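Local coordinates for RagB/SusD domain protein (Flavobacterium johnsoniae, PDB 5J5U) that probably binds chitin or chitin fragments as a SusD-like protein of a polysaccharide utilization locus that lets the bacterium convert recalcitrant chitin, at residues V111-T116 and L190-R195; D145-F150 and K478-V483; M194-S197 and A202-E205; I196-P201 and W422-Y427. All coordinates share one frame; numbering follows the deposited sequence.

Contact 1: residues V111-T116 and L190-R195; sequences VAQRLT and LRLAMR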
loop_
_atom_site.group_PDB
_atom_site.type_symbol
_atom_site.label_atom_id
_atom_site.label_comp_id
_atom_site.label_asym_id
_atom_site.label_seq_id
_atom_site.Cartn_x
_atom_site.Cartn_y
_atom_site.Cartn_z
ATOM N N VAL A 111 -1.867 9.647 6.526
ATOM C CA VAL A 111 -1.858 8.974 7.815
ATOM C C VAL A 111 -3.180 8.205 8.041
ATOM O O VAL A 111 -3.149 7.022 8.368
ATOM C CB VAL A 111 -1.622 9.990 9.001
ATOM C CG1 VAL A 111 -1.926 9.360 10.373
ATOM C CG2 VAL A 111 -0.201 10.617 8.973
ATOM N N ALA A 112 -4.326 8.851 7.823
ATOM C CA ALA A 112 -5.613 8.280 8.275
ATOM C C ALA A 112 -6.209 7.269 7.287
ATOM O O ALA A 112 -6.942 6.347 7.671
ATOM C CB ALA A 112 -6.617 9.396 8.533
ATOM N N GLN A 113 -5.897 7.475 6.008
ATOM C CA GLN A 113 -6.370 6.614 4.931
ATOM C C GLN A 113 -6.015 5.128 5.142
ATOM O O GLN A 113 -6.853 4.248 4.930
ATOM C CB GLN A 113 -5.815 7.113 3.589
ATOM C CG GLN A 113 -6.066 6.188 2.428
ATOM C CD GLN A 113 -4.806 5.436 2.007
ATOM O OE1 GLN A 113 -3.785 6.057 1.659
ATOM N NE2 GLN A 113 -4.871 4.087 2.030
ATOM N N ARG A 114 -4.774 4.847 5.507
ATOM C CA ARG A 114 -4.411 3.469 5.799
ATOM C C ARG A 114 -5.320 2.956 6.942
ATOM O O ARG A 114 -5.938 1.872 6.840
ATOM C CB ARG A 114 -2.914 3.366 6.154
ATOM C CG ARG A 114 -1.953 3.751 4.968
ATOM C CD ARG A 114 -0.608 4.297 5.436
ATOM N NE ARG A 114 -0.750 5.053 6.679
ATOM C CZ ARG A 114 0.176 5.158 7.626
ATOM N NH1 ARG A 114 1.360 4.587 7.476
ATOM N NH2 ARG A 114 -0.093 5.841 8.736
ATOM N N LEU A 115 -5.477 3.791 7.973
ATOM C CA LEU A 115 -6.219 3.427 9.171
ATOM C C LEU A 115 -7.650 2.958 8.862
ATOM O O LEU A 115 -8.014 1.813 9.174
ATOM C CB LEU A 115 -6.236 4.602 10.159
ATOM C CG LEU A 115 -6.663 4.305 11.601
ATOM C CD1 LEU A 115 -5.770 3.259 12.230
ATOM C CD2 LEU A 115 -6.593 5.570 12.417
ATOM N N THR A 116 -8.438 3.818 8.217
ATOM C CA THR A 116 -9.837 3.487 7.944
ATOM C C THR A 116 -9.850 2.288 6.988
ATOM O O THR A 116 -10.615 1.320 7.183
ATOM C CB THR A 116 -10.642 4.720 7.398
ATOM O OG1 THR A 116 -12.005 4.363 7.144
ATOM C CG2 THR A 116 -9.986 5.365 6.140
ATOM N N LEU A 190 -7.115 10.682 -6.454
ATOM C CA LEU A 190 -7.470 9.639 -7.428
ATOM C C LEU A 190 -7.491 8.216 -6.821
ATOM O O LEU A 190 -8.309 7.367 -7.200
ATOM C CB LEU A 190 -6.492 9.694 -8.614
ATOM C CG LEU A 190 -6.679 8.707 -9.758
ATOM C CD1 LEU A 190 -8.008 8.911 -10.437
ATOM C CD2 LEU A 190 -5.534 8.848 -10.751
ATOM N N ARG A 191 -6.538 7.943 -5.933
ATOM C CA ARG A 191 -6.488 6.665 -5.234
ATOM C C ARG A 191 -7.780 6.464 -4.421
ATOM O O ARG A 191 -8.404 5.396 -4.443
ATOM C CB ARG A 191 -5.243 6.602 -4.331
ATOM C CG ARG A 191 -5.235 5.431 -3.367
ATOM C CD ARG A 191 -4.179 5.575 -2.288
ATOM N NE ARG A 191 -2.856 5.218 -2.776
ATOM C CZ ARG A 191 -1.793 5.101 -1.998
ATOM N NH1 ARG A 191 -1.918 5.315 -0.688
ATOM N NH2 ARG A 191 -0.621 4.754 -2.527
ATOM N N LEU A 192 -8.176 7.506 -3.700
ATOM C CA LEU A 192 -9.409 7.453 -2.909
ATOM C C LEU A 192 -10.635 7.354 -3.841
ATOM O O LEU A 192 -11.594 6.628 -3.551
ATOM C CB LEU A 192 -9.487 8.667 -1.980
ATOM C CG LEU A 192 -8.311 8.689 -0.993
ATOM C CD1 LEU A 192 -8.132 10.022 -0.337
ATOM C CD2 LEU A 192 -8.449 7.618 0.068
ATOM N N ALA A 193 -10.597 8.064 -4.966
ATOM C CA ALA A 193 -11.708 8.025 -5.898
ATOM C C ALA A 193 -11.919 6.631 -6.417
ATOM O O ALA A 193 -13.043 6.133 -6.431
ATOM C CB ALA A 193 -11.482 8.979 -7.070
ATOM N N MET A 194 -10.838 5.981 -6.845
ATOM C CA MET A 194 -10.986 4.621 -7.359
ATOM C C MET A 194 -11.418 3.684 -6.242
ATOM O O MET A 194 -12.189 2.742 -6.479
ATOM C CB MET A 194 -9.698 4.137 -8.024
ATOM C CG MET A 194 -9.369 4.912 -9.320
ATOM S SD MET A 194 -10.717 5.063 -10.541
ATOM C CE MET A 194 -11.451 6.571 -10.039
ATOM N N ARG A 195 -10.974 3.956 -5.017
ATOM C CA ARG A 195 -11.291 3.006 -3.956
ATOM C C ARG A 195 -12.814 2.944 -3.691
ATOM O O ARG A 195 -13.315 1.917 -3.256
ATOM C CB ARG A 195 -10.517 3.330 -2.673
ATOM C CG ARG A 195 -10.514 2.167 -1.687
ATOM C CD ARG A 195 -9.159 2.030 -1.010
ATOM N NE ARG A 195 -8.110 1.657 -1.957
ATOM C CZ ARG A 195 -6.836 1.986 -1.801
ATOM N NH1 ARG A 195 -6.472 2.673 -0.729
ATOM N NH2 ARG A 195 -5.928 1.622 -2.705
#
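Q113 reaches R191 and L192 because its CG lies anti to the backbone N (chi1 171°) and its chain then bends at chi2, turning the amide out of helix 98-119 toward helix 178-195. Within the helical core of this SusD-like protein, whose family belongs to the TPR clan, the two helices run in nearly the same direction, with their axes 12.5 Å apart here. A gap of that width is bridged by long side chains. R191 NH1 donates to Q113 OE1 at 3.1 Å, a moderately bent bond with an N-H...O angle of 141°. The oxygen sits at the edge of the guanidinium, in its plane, while the amide plane stands almost perpendicular to it, at 86°. R191 is mainly engaged elsewhere, its NE in a salt bridge with E339. On the other branch of the amide, Q113 NE2 lies 3.5 Å from R195 NH1; both are donors, and both turn to the same acids, E417 and D117, whose negative charge probably lets the two donors lie side by side. These partners should fix which way round the buried amide is held. Below the polar end the touch is purely apolar: Q113 CG rests 3.6 Å from L192 CD2.

Contact 2: residues D145-F150 and K478-V483; sequences DIYNSF and KVWWDV
Y147 meets W481 obliquely, the phenol ring and the five-membered ring of the indole having centroids 5.4 Å apart and planes at 70°. Y147 CE1 and CZ both lie 3.8 Å from W481 CD1. W480, the preceding residue, approaches the root of the tyrosine instead, with its CZ3 4.4 Å from Y147 CB, so that two consecutive tryptophans flank one side chain at its two ends. The polar tips share an acceptor: Y147 OH and W481 NE1 are both hydrogen-bonded to D117 OD1, which satisfies two buried groups with one carboxylate oxygen. A second shell sets the rings. F150 CD2, one helical turn on, sits 4.1 Å above the centre of the Y147 ring, and V479 CG2 lies 3.6 Å over the centre of the W481 indole. V479 also begins the type I beta turn that ends at D482, closed by D482 N to V479 O at 3.1 Å; this turn presents both tryptophans to the helix, and Q143 OE1 accepts from W481 N. The C-terminal loop is thereby laid against helix 143-160, while L192 and R195 of helix 178-195 pack on Y147, and S420 and R423 of helix 415-425 touch W481.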
loop_
_atom_site.group_PDB
_atom_site.type_symbol
_atom_site.label_atom_id
_atom_site.label_comp_id
_atom_site.label_asym_id
_atom_site.label_seq_id
_atom_site.Cartn_x
_atom_site.Cartn_y
_atom_site.Cartn_z
ATOM N N ASP A 145 -18.203 9.229 5.557
ATOM C CA ASP A 145 -17.935 10.612 5.945
ATOM C C ASP A 145 -16.426 10.873 5.997
ATOM O O ASP A 145 -15.972 11.963 5.653
ATOM C CB ASP A 145 -18.602 10.950 7.300
ATOM C CG ASP A 145 -20.119 10.780 7.259
ATOM O OD1 ASP A 145 -20.697 11.051 6.198
ATOM O OD2 ASP A 145 -20.739 10.386 8.263
ATOM N N ILE A 146 -15.652 9.882 6.430
ATOM C CA ILE A 146 -14.205 10.042 6.507
ATOM C C ILE A 146 -13.702 10.322 5.109
ATOM O O ILE A 146 -12.891 11.213 4.892
ATOM C CB ILE A 146 -13.477 8.792 7.089
ATOM C CG1 ILE A 146 -13.887 8.520 8.547
ATOM C CG2 ILE A 146 -11.971 8.961 7.017
ATOM C CD1 ILE A 146 -13.125 7.364 9.213
ATOM N N TYR A 147 -14.213 9.570 4.156
ATOM C CA TYR A 147 -13.827 9.740 2.764
ATOM C C TYR A 147 -14.273 11.082 2.134
ATOM O O TYR A 147 -13.506 11.676 1.356
ATOM C CB TYR A 147 -14.359 8.565 1.942
ATOM C CG TYR A 147 -13.309 7.510 1.722
ATOM C CD1 TYR A 147 -12.897 6.662 2.763
ATOM C CD2 TYR A 147 -12.688 7.385 0.485
ATOM C CE1 TYR A 147 -11.925 5.691 2.551
ATOM C CE2 TYR A 147 -11.720 6.435 0.270
ATOM C CZ TYR A 147 -11.340 5.591 1.297
ATOM O OH TYR A 147 -10.360 4.675 1.031
ATOM N N ASN A 148 -15.495 11.542 2.432
ATOM C CA ASN A 148 -15.921 12.876 1.973
ATOM C C ASN A 148 -14.997 13.947 2.556
ATOM O O ASN A 148 -14.636 14.921 1.883
ATOM C CB ASN A 148 -17.372 13.185 2.366
ATOM C CG ASN A 148 -18.381 12.436 1.515
ATOM O OD1 ASN A 148 -18.094 12.084 0.367
ATOM N ND2 ASN A 148 -19.564 12.172 2.077
ATOM N N SER A 149 -14.619 13.768 3.815
ATOM C CA SER A 149 -13.703 14.698 4.468
ATOM C C SER A 149 -12.293 14.646 3.801
ATOM O O SER A 149 -11.647 15.693 3.583
ATOM C CB SER A 149 -13.664 14.403 5.969
ATOM O OG SER A 149 -12.603 15.058 6.619
ATOM N N PHE A 150 -11.849 13.448 3.415
ATOM C CA PHE A 150 -10.605 13.301 2.628
ATOM C C PHE A 150 -10.661 14.127 1.337
ATOM O O PHE A 150 -9.737 14.888 1.020
ATOM C CB PHE A 150 -10.343 11.834 2.241
ATOM C CG PHE A 150 -9.895 10.943 3.376
ATOM C CD1 PHE A 150 -9.407 11.471 4.557
ATOM C CD2 PHE A 150 -9.958 9.559 3.240
ATOM C CE1 PHE A 150 -9.000 10.647 5.577
ATOM C CE2 PHE A 150 -9.557 8.726 4.274
ATOM C CZ PHE A 150 -9.066 9.263 5.429
ATOM N N LYS A 478 -16.564 -6.335 6.969
ATOM C CA LYS A 478 -16.263 -5.532 5.775
ATOM C C LYS A 478 -16.232 -4.049 6.092
ATOM O O LYS A 478 -17.034 -3.567 6.897
ATOM C CB LYS A 478 -17.305 -5.722 4.668
ATOM C CG LYS A 478 -17.482 -7.116 4.130
ATOM C CD LYS A 478 -16.674 -7.332 2.893
ATOM C CE LYS A 478 -16.958 -8.706 2.274
ATOM N NZ LYS A 478 -18.342 -8.824 1.721
ATOM N N VAL A 479 -15.344 -3.322 5.416
ATOM C CA VAL A 479 -15.328 -1.871 5.506
ATOM C C VAL A 479 -16.349 -1.398 4.479
ATOM O O VAL A 479 -16.726 -2.141 3.584
ATOM C CB VAL A 479 -13.898 -1.253 5.242
ATOM C CG1 VAL A 479 -12.882 -1.828 6.200
ATOM C CG2 VAL A 479 -13.441 -1.512 3.811
ATOM N N TRP A 480 -16.803 -0.167 4.632
ATOM C CA TRP A 480 -17.912 0.398 3.852
ATOM C C TRP A 480 -17.723 0.344 2.336
ATOM O O TRP A 480 -18.673 0.063 1.606
ATOM C CB TRP A 480 -18.151 1.857 4.317
ATOM C CG TRP A 480 -18.945 2.710 3.378
ATOM C CD1 TRP A 480 -20.299 2.705 3.207
ATOM C CD2 TRP A 480 -18.426 3.689 2.466
ATOM N NE1 TRP A 480 -20.657 3.619 2.250
ATOM C CE2 TRP A 480 -19.526 4.237 1.774
ATOM C CE3 TRP A 480 -17.144 4.162 2.178
ATOM C CZ2 TRP A 480 -19.380 5.234 0.798
ATOM C CZ3 TRP A 480 -16.995 5.153 1.205
ATOM C CH2 TRP A 480 -18.107 5.680 0.530
ATOM N N TRP A 481 -16.511 0.628 1.842
ATOM C CA TRP A 481 -16.330 0.687 0.380
ATOM C C TRP A 481 -16.195 -0.687 -0.276
ATOM O O TRP A 481 -16.198 -0.809 -1.494
ATOM C CB TRP A 481 -15.136 1.564 -0.018
ATOM C CG TRP A 481 -13.788 1.352 0.645
ATOM C CD1 TRP A 481 -13.138 2.250 1.436
ATOM C CD2 TRP A 481 -12.915 0.216 0.537
ATOM N NE1 TRP A 481 -11.934 1.749 1.836
ATOM C CE2 TRP A 481 -11.769 0.503 1.294
ATOM C CE3 TRP A 481 -12.979 -0.993 -0.149
ATOM C CZ2 TRP A 481 -10.705 -0.392 1.413
ATOM C CZ3 TRP A 481 -11.927 -1.882 -0.036
ATOM C CH2 TRP A 481 -10.802 -1.576 0.738
ATOM N N ASP A 482 -16.074 -1.711 0.545
ATOM C CA ASP A 482 -15.955 -3.090 0.079
ATOM C C ASP A 482 -17.348 -3.743 0.005
ATOM O O ASP A 482 -17.861 -4.279 0.991
ATOM C CB ASP A 482 -14.979 -3.829 1.011
ATOM C CG ASP A 482 -14.851 -5.321 0.712
ATOM O OD1 ASP A 482 -15.449 -5.826 -0.265
ATOM O OD2 ASP A 482 -14.094 -5.986 1.464
ATOM N N VAL A 483 -17.966 -3.655 -1.170
ATOM C CA VAL A 483 -19.352 -4.091 -1.339
ATOM C C VAL A 483 -19.367 -5.341 -2.246
ATOM O O VAL A 483 -19.810 -5.332 -3.395
ATOM C CB VAL A 483 -20.259 -2.894 -1.852
ATOM C CG1 VAL A 483 -20.329 -1.746 -0.818
ATOM C CG2 VAL A 483 -19.793 -2.329 -3.156
#

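Contact 3: residues M194-S197 and A202-E205; sequences MRIS and AEAE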
loop_
_atom_site.group_PDB
_atom_site.type_symbol
_atom_site.label_atom_id
_atom_site.label_comp_id
_atom_site.label_asym_id
_atom_site.label_seq_id
_atom_site.Cartn_x
_atom_site.Cartn_y
_atom_site.Cartn_z
ATOM N N MET A 194 -10.838 5.981 -6.845
ATOM C CA MET A 194 -10.986 4.621 -7.359
ATOM C C MET A 194 -11.418 3.684 -6.242
ATOM O O MET A 194 -12.189 2.742 -6.479
ATOM C CB MET A 194 -9.698 4.137 -8.024
ATOM C CG MET A 194 -9.369 4.912 -9.320
ATOM S SD MET A 194 -10.717 5.063 -10.541
ATOM C CE MET A 194 -11.451 6.571 -10.039
ATOM N N ARG A 195 -10.974 3.956 -5.017
ATOM C CA ARG A 195 -11.291 3.006 -3.956
ATOM C C ARG A 195 -12.814 2.944 -3.691
ATOM O O ARG A 195 -13.315 1.917 -3.256
ATOM C CB ARG A 195 -10.517 3.330 -2.673
ATOM C CG ARG A 195 -10.514 2.167 -1.687
ATOM C CD ARG A 195 -9.159 2.030 -1.010
ATOM N NE ARG A 195 -8.110 1.657 -1.957
ATOM C CZ ARG A 195 -6.836 1.986 -1.801
ATOM N NH1 ARG A 195 -6.472 2.673 -0.729
ATOM N NH2 ARG A 195 -5.928 1.622 -2.705
ATOM N N ILE A 196 -13.543 4.026 -3.947
ATOM C CA ILE A 196 -15.001 3.987 -3.784
ATOM C C ILE A 196 -15.786 3.795 -5.079
ATOM O O ILE A 196 -16.954 4.165 -5.149
ATOM C CB ILE A 196 -15.538 5.252 -3.084
ATOM C CG1 ILE A 196 -15.162 6.502 -3.883
ATOM C CG2 ILE A 196 -15.030 5.315 -1.649
ATOM C CD1 ILE A 196 -15.769 7.768 -3.346
ATOM N N SER A 197 -15.164 3.182 -6.083
ATOM C CA SER A 197 -15.809 2.994 -7.382
ATOM C C SER A 197 -17.003 2.052 -7.269
ATOM O O SER A 197 -18.000 2.230 -7.962
ATOM C CB SER A 197 -14.816 2.439 -8.413
ATOM O OG SER A 197 -14.380 1.143 -8.038
ATOM N N ALA A 202 -20.849 7.478 -8.714
ATOM C CA ALA A 202 -20.978 8.891 -9.106
ATOM C C ALA A 202 -19.911 9.765 -8.451
ATOM O O ALA A 202 -19.212 10.545 -9.125
ATOM C CB ALA A 202 -22.365 9.424 -8.751
ATOM N N GLU A 203 -19.823 9.666 -7.126
ATOM C CA GLU A 203 -18.813 10.405 -6.390
ATOM C C GLU A 203 -17.432 9.955 -6.873
ATOM O O GLU A 203 -16.541 10.784 -7.088
ATOM C CB GLU A 203 -18.978 10.212 -4.881
ATOM C CG GLU A 203 -18.217 11.224 -4.015
ATOM C CD GLU A 203 -18.717 12.664 -4.164
ATOM O OE1 GLU A 203 -19.822 12.871 -4.720
ATOM O OE2 GLU A 203 -17.998 13.601 -3.738
ATOM N N ALA A 204 -17.286 8.651 -7.104
ATOM C CA ALA A 204 -16.022 8.100 -7.570
ATOM C C ALA A 204 -15.572 8.757 -8.891
ATOM O O ALA A 204 -14.469 9.337 -8.974
ATOM C CB ALA A 204 -16.133 6.574 -7.715
ATOM N N GLU A 205 -16.438 8.705 -9.902
ATOM C CA GLU A 205 -16.158 9.348 -11.187
ATOM C C GLU A 205 -15.817 10.832 -11.023
ATOM O O GLU A 205 -14.791 11.311 -11.516
ATOM C CB GLU A 205 -17.359 9.210 -12.134
ATOM C CG GLU A 205 -17.314 10.174 -13.324
ATOM C CD GLU A 205 -18.247 9.799 -14.470
ATOM O OE1 GLU A 205 -19.263 9.082 -14.248
ATOM O OE2 GLU A 205 -17.951 10.243 -15.601
#
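S197 and A204 bring their CA atoms to 5.1 Å at a helix-loop-helix corner, where the chain leaves helical geometry at I196 and turns back into helix 201-214. S197 N still bonds to M194 O at 3.0 Å, so the first helix ends in a tight turn that offers its backbone to the second. A204 is the residue that fits there. Its methyl group points at the corner and lies 3.6 Å from both I196 O and S197 CA, a close seat in which a small side chain meets main chain as much as side chain. I196 adds one branch: with CG1 placed between its backbone N and carbonyl carbon (chi1 59°), that carbon comes to 4.0 Å from A204 CB and the terminal CD1 runs on to 4.3 Å from E203 CG. The E203 carboxylate leads away from the corner. M194 begins by heading away from helix 201-214, but folds at chi2 and chi3, which brings CE back to 4.2 Å from A204 O, while L343 and A347 of helix 337-349 also touch its side chain. Contact between the two segments thus rests on van der Waals fit between methyl, methylene and backbone atoms; S197 OG is hydrogen-bonded to R424 and E203 OE2 to Q207, and shape rather than charge fits the end of the first helix and its turn to the second helix.

Contact 4: residues I196-P201 and W422-Y427; sequences ISEVSP and WRRTGY
The loop between helices 178-195 and 201-214 here meets the C-terminal end of helix 415-425, and the meeting is carried by one arginine reaching across to a serine. R424 extends through chi1 and chi2 and then bends at chi3 (64°), which swings its guanidinium toward S197. Its NH1 donates to S197 OG at 3.0 Å, with an N-H...O angle of 139° and the oxygen 21° out of the guanidinium plane. The serine hydroxyl passes the interaction on: it donates to the neighbouring E198 OE2 at 2.6 Å, on the anti lone pair of that oxygen, while M194 O also lies in hydrogen-bonding range and competes for the same single proton. E198 is close to R424 without a salt bridge, as OE2 and NH1 are 4.4 Å apart; its firmer ionic partner is R350, while R424 NH2 pairs with E346. The stems of the two residues touch as well, E198 CG and R424 CG being 3.9 Å apart. T425 CG2 lies 3.3 Å over the centre of the guanidinium and closes one face of it. The helix itself finishes just beyond, where G426 adopts positive phi and T425 OG1 takes Y427 N at 3.1 Å in an ST turn. To the sides, I196 packs on Y147 and F151 of helix 143-160, and Y427 leans on K400 and E401 of helix 399-410.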
loop_
_atom_site.group_PDB
_atom_site.type_symbol
_atom_site.label_atom_id
_atom_site.label_comp_id
_atom_site.label_asym_id
_atom_site.label_seq_id
_atom_site.Cartn_x
_atom_site.Cartn_y
_atom_site.Cartn_z
ATOM N N ILE A 196 -13.543 4.026 -3.947
ATOM C CA ILE A 196 -15.001 3.987 -3.784
ATOM C C ILE A 196 -15.786 3.795 -5.079
ATOM O O ILE A 196 -16.954 4.165 -5.149
ATOM C CB ILE A 196 -15.538 5.252 -3.084
ATOM C CG1 ILE A 196 -15.162 6.502 -3.883
ATOM C CG2 ILE A 196 -15.030 5.315 -1.649
ATOM C CD1 ILE A 196 -15.769 7.768 -3.346
ATOM N N SER A 197 -15.164 3.182 -6.083
ATOM C CA SER A 197 -15.809 2.994 -7.382
ATOM C C SER A 197 -17.003 2.052 -7.269
ATOM O O SER A 197 -18.000 2.230 -7.962
ATOM C CB SER A 197 -14.816 2.439 -8.413
ATOM O OG SER A 197 -14.380 1.143 -8.038
ATOM N N GLU A 198 -16.904 1.064 -6.381
ATOM C CA GLU A 198 -17.949 0.063 -6.248
ATOM C C GLU A 198 -19.091 0.546 -5.371
ATOM O O GLU A 198 -20.258 0.195 -5.604
ATOM C CB GLU A 198 -17.380 -1.246 -5.694
ATOM C CG GLU A 198 -16.240 -1.800 -6.513
ATOM C CD GLU A 198 -16.512 -1.743 -8.018
ATOM O OE1 GLU A 198 -17.231 -2.619 -8.556
ATOM O OE2 GLU A 198 -15.993 -0.811 -8.675
ATOM N N VAL A 199 -18.782 1.337 -4.355
ATOM C CA VAL A 199 -19.841 1.705 -3.438
ATOM C C VAL A 199 -20.534 3.004 -3.847
ATOM O O VAL A 199 -21.732 3.149 -3.673
ATOM C CB VAL A 199 -19.313 1.833 -1.986
ATOM C CG1 VAL A 199 -18.165 2.869 -1.891
ATOM C CG2 VAL A 199 -20.472 2.176 -1.043
ATOM N N SER A 200 -19.777 3.938 -4.404
ATOM C CA SER A 200 -20.312 5.246 -4.761
ATOM C C SER A 200 -19.782 5.713 -6.100
ATOM O O SER A 200 -18.974 6.652 -6.138
ATOM C CB SER A 200 -19.953 6.287 -3.692
ATOM O OG SER A 200 -20.481 5.949 -2.418
ATOM N N PRO A 201 -20.220 5.057 -7.192
ATOM C CA PRO A 201 -19.752 5.280 -8.573
ATOM C C PRO A 201 -19.786 6.739 -9.038
ATOM O O PRO A 201 -18.864 7.150 -9.733
ATOM C CB PRO A 201 -20.715 4.436 -9.405
ATOM C CG PRO A 201 -21.164 3.380 -8.484
ATOM C CD PRO A 201 -21.218 3.980 -7.129
ATOM N N TRP A 422 -7.159 -5.325 -3.795
ATOM C CA TRP A 422 -7.700 -6.669 -3.919
ATOM C C TRP A 422 -9.098 -6.759 -3.292
ATOM O O TRP A 422 -9.998 -7.383 -3.876
ATOM C CB TRP A 422 -6.787 -7.726 -3.286
ATOM C CG TRP A 422 -7.370 -9.088 -3.476
ATOM C CD1 TRP A 422 -7.285 -9.859 -4.593
ATOM C CD2 TRP A 422 -8.169 -9.820 -2.542
ATOM N NE1 TRP A 422 -7.962 -11.029 -4.415
ATOM C CE2 TRP A 422 -8.515 -11.038 -3.159
ATOM C CE3 TRP A 422 -8.625 -9.566 -1.235
ATOM C CZ2 TRP A 422 -9.291 -12.007 -2.521
ATOM C CZ3 TRP A 422 -9.397 -10.531 -0.592
ATOM C CH2 TRP A 422 -9.715 -11.741 -1.235
ATOM N N ARG A 423 -9.294 -6.135 -2.127
ATOM C CA ARG A 423 -10.618 -6.217 -1.504
ATOM C C ARG A 423 -11.674 -5.552 -2.403
ATOM O O ARG A 423 -12.745 -6.110 -2.606
ATOM C CB ARG A 423 -10.619 -5.600 -0.094
ATOM C CG ARG A 423 -10.120 -6.618 1.010
ATOM C CD ARG A 423 -10.034 -5.963 2.381
ATOM N NE ARG A 423 -9.089 -4.833 2.400
ATOM C CZ ARG A 423 -9.073 -3.882 3.327
ATOM N NH1 ARG A 423 -9.942 -3.892 4.347
ATOM N NH2 ARG A 423 -8.172 -2.909 3.244
ATOM N N ARG A 424 -11.331 -4.397 -2.976
ATOM C CA ARG A 424 -12.236 -3.665 -3.860
ATOM C C ARG A 424 -12.545 -4.423 -5.141
ATOM O O ARG A 424 -13.707 -4.633 -5.452
ATOM C CB ARG A 424 -11.665 -2.293 -4.222
ATOM C CG ARG A 424 -12.541 -1.519 -5.183
ATOM C CD ARG A 424 -11.989 -0.127 -5.522
ATOM N NE ARG A 424 -10.714 -0.165 -6.234
ATOM C CZ ARG A 424 -10.585 -0.121 -7.560
ATOM N NH1 ARG A 424 -11.653 -0.053 -8.337
ATOM N NH2 ARG A 424 -9.387 -0.161 -8.110
ATOM N N THR A 425 -11.511 -4.849 -5.868
ATOM C CA THR A 425 -11.707 -5.419 -7.215
ATOM C C THR A 425 -11.794 -6.949 -7.294
ATOM O O THR A 425 -12.326 -7.480 -8.263
ATOM C CB THR A 425 -10.562 -4.971 -8.185
ATOM O OG1 THR A 425 -9.333 -5.630 -7.829
ATOM C CG2 THR A 425 -10.355 -3.467 -8.139
ATOM N N GLY A 426 -11.269 -7.665 -6.303
ATOM C CA GLY A 426 -11.204 -9.120 -6.397
ATOM C C GLY A 426 -10.053 -9.627 -7.275
ATOM O O GLY A 426 -9.934 -10.833 -7.541
ATOM N N TYR A 427 -9.227 -8.692 -7.742
ATOM C CA TYR A 427 -8.070 -8.967 -8.589
ATOM C C TYR A 427 -6.773 -8.622 -7.872
ATOM O O TYR A 427 -6.713 -7.627 -7.134
ATOM C CB TYR A 427 -8.164 -8.155 -9.875
ATOM C CG TYR A 427 -9.228 -8.656 -10.834
ATOM C CD1 TYR A 427 -9.294 -9.994 -11.208
ATOM C CD2 TYR A 427 -10.180 -7.789 -11.355
ATOM C CE1 TYR A 427 -10.277 -10.444 -12.085
ATOM C CE2 TYR A 427 -11.161 -8.233 -12.230
ATOM C CZ TYR A 427 -11.205 -9.549 -12.587
ATOM O OH TYR A 427 -12.189 -9.961 -13.445
#

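Overall arrangement
The four contacts form one continuous cluster around the end of helix 178-195. Contacts 1 and 2 have centres about 8 Å apart and meet where R195 CG packs 3.6 Å from W481 CE2; D117 ties their polar ends together, since it serves Q113 and R195 in one and Y147 and W481 in the other. Contacts 3 and 4, also about 8 Å apart between centres, share I196 and S197 and differ in chemistry, the first an apolar fit, the second mainly polar. I196 further links both to contact 2, its CG2 lying 3.5 Å from W480 CZ3. Along the sequence, contacts 3 and 4 are nested inside the long loop that contact 2 closes.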